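Local coordinates for protein oligoribonuclease (Colwellia psychrerythraea, PDB 6A4D) that probably degrades very short RNA oligonucleotides to mononucleotides as a 3'-to-5' exoribonuclease and here binds the substrate analogue pNP-TMP, at residues I48-S52 with H87-S92. The protein carries 1 engineered substitution. Numbering follows the deposited sequence.
Sequences IFAIS and HATKES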
loop_
_atom_site.group_PDB
_atom_site.type_symbol
_atom_site.label_atom_id
_atom_site.label_comp_id
_atom_site.label_asym_id
_atom_site.label_seq_id
_atom_site.Cartn_x
_atom_site.Cartn_y
_atom_site.Cartn_z
ATOM N N ILE A 48 3.624 -20.494 11.530
ATOM C CA ILE A 48 2.425 -20.357 10.707
ATOM C C ILE A 48 1.163 -20.594 11.575
ATOM O O ILE A 48 1.131 -21.563 12.317
ATOM C CB ILE A 48 2.415 -21.398 9.576
ATOM C CG1 ILE A 48 3.732 -21.371 8.782
ATOM C CG2 ILE A 48 1.248 -21.156 8.634
ATOM C CD1 ILE A 48 3.927 -22.591 7.893
ATOM N N PHE A 49 0.146 -19.725 11.512
ATOM C CA PHE A 49 -1.120 -19.980 12.249
ATOM C C PHE A 49 -2.336 -19.999 11.370
ATOM O O PHE A 49 -2.626 -18.996 10.697
ATOM C CB PHE A 49 -1.391 -18.933 13.304
ATOM C CG PHE A 49 -0.332 -18.827 14.322
ATOM C CD1 PHE A 49 -0.290 -19.712 15.373
ATOM C CD2 PHE A 49 0.653 -17.852 14.212
ATOM C CE1 PHE A 49 0.699 -19.607 16.328
ATOM C CE2 PHE A 49 1.633 -17.740 15.160
ATOM C CZ PHE A 49 1.661 -18.619 16.222
ATOM N N ALA A 50 -3.074 -21.106 11.387
ATOM C CA ALA A 50 -4.481 -21.035 10.969
ATOM C C ALA A 50 -5.255 -20.601 12.217
ATOM O O ALA A 50 -5.094 -21.193 13.318
ATOM C CB ALA A 50 -4.998 -22.344 10.405
ATOM N N ILE A 51 -6.037 -19.539 12.037
ATOM C CA ILE A 51 -6.795 -18.925 13.126
ATOM C C ILE A 51 -8.123 -19.650 13.272
ATOM O O ILE A 51 -8.880 -19.809 12.299
ATOM C CB ILE A 51 -7.178 -17.452 12.892
ATOM C CG1 ILE A 51 -5.979 -16.584 12.446
ATOM C CG2 ILE A 51 -7.832 -16.887 14.169
ATOM C CD1 ILE A 51 -4.782 -16.677 13.368
ATOM N N SER A 52 -8.418 -20.030 14.509
ATOM C CA SER A 52 -9.678 -20.678 14.836
ATOM C C SER A 52 -10.842 -19.775 14.485
ATOM O O SER A 52 -10.850 -18.577 14.785
ATOM C CB SER A 52 -9.739 -21.026 16.335
ATOM O OG SER A 52 -11.018 -21.517 16.666
ATOM N N HIS A 87 -3.623 -14.827 20.377
ATOM C CA HIS A 87 -2.461 -15.656 20.551
ATOM C C HIS A 87 -1.482 -15.436 19.401
ATOM O O HIS A 87 -0.304 -15.211 19.628
ATOM C CB HIS A 87 -2.830 -17.151 20.672
ATOM C CG HIS A 87 -1.640 -18.039 20.874
ATOM N ND1 HIS A 87 -0.872 -18.006 22.021
ATOM C CD2 HIS A 87 -1.059 -18.955 20.063
ATOM C CE1 HIS A 87 0.126 -18.865 21.911
ATOM N NE2 HIS A 87 0.026 -19.467 20.744
ATOM N N ALA A 88 -1.992 -15.529 18.178
ATOM C CA ALA A 88 -1.192 -15.354 16.949
ATOM C C ALA A 88 -0.485 -14.018 16.960
ATOM O O ALA A 88 0.707 -13.916 16.686
ATOM C CB ALA A 88 -2.076 -15.470 15.717
ATOM N N THR A 89 -1.217 -12.998 17.342
ATOM C CA THR A 89 -0.687 -11.630 17.443
ATOM C C THR A 89 0.464 -11.527 18.408
ATOM O O THR A 89 1.471 -10.891 18.114
ATOM C CB THR A 89 -1.809 -10.714 17.862
ATOM O OG1 THR A 89 -2.819 -10.798 16.850
ATOM C CG2 THR A 89 -1.352 -9.282 18.031
ATOM N N LYS A 90 0.325 -12.194 19.551
ATOM C CA LYS A 90 1.340 -12.202 20.581
ATOM C C LYS A 90 2.599 -12.941 20.120
ATOM O O LYS A 90 3.721 -12.391 20.196
ATOM C CB LYS A 90 0.759 -12.791 21.854
ATOM C CG LYS A 90 1.624 -12.658 23.107
ATOM C CD LYS A 90 1.211 -13.709 24.124
ATOM C CE LYS A 90 2.156 -13.861 25.286
ATOM N NZ LYS A 90 1.653 -14.988 26.131
ATOM N N GLU A 91 2.416 -14.164 19.634
ATOM C CA GLU A 91 3.518 -14.921 19.021
ATOM C C GLU A 91 4.214 -14.159 17.904
ATOM O O GLU A 91 5.442 -14.009 17.930
ATOM C CB GLU A 91 3.037 -16.260 18.479
ATOM C CG GLU A 91 2.461 -17.238 19.520
ATOM C CD GLU A 91 3.351 -17.428 20.748
ATOM O OE1 GLU A 91 4.329 -18.220 20.701
ATOM O OE2 GLU A 91 3.068 -16.769 21.771
ATOM N N SER A 92 3.423 -13.650 16.943
ATOM C CA SER A 92 3.968 -12.898 15.769
ATOM C C SER A 92 4.779 -11.669 16.162
ATOM O O SER A 92 5.875 -11.455 15.621
ATOM C CB SER A 92 2.852 -12.533 14.830
ATOM O OG SER A 92 2.315 -13.729 14.286
#
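The CA atoms of Phe49 and Ala88, 6.6 Å apart, are the nearest pair across the two segments, where the end of strand 42-50 passes a turn of helix 85-99. No hydrogen bond joins the two segments, and the contact is apolar, made mostly by side chains. The Phe49 ring lies over the helix with Ala88 beneath one face: Ala88 CA sits 4.2 Å from the ring centroid, 15° off the normal, a CH-pi contact. With CG anti to its own carbonyl carbon (chi1 -59°), the ring is directed at the helix, and its CZ meets Glu91 CB at 3.5 Å. Glu91 CG lies over one face of the His87 imidazole; beyond it the chain bends at chi2, and the carboxylate plane stands 88° from the phenyl ring. In this DnaQ-like, RNase H-type exonuclease fold, strand 42-50 is an outermost strand of the mixed sheet, and Phe49 and Ile51 pair by backbone bonds with neighbouring strand 28-36 while packing the helix against the sheet border. Replacing Phe49 by an alanine would probably open a gap between strand and helix and leave Ala88 without the ring over it and Glu91 CB and CG without their neighbour CZ. Beside the ring, Ile51 CD1 touches Ala88 CB at 3.8 Å. Buried Ser92 turns its OG back to Ala88 O at 2.9 Å, meeting that carbonyl from above its plane; the same oxygen also accepts the helical bond from Ser92 N.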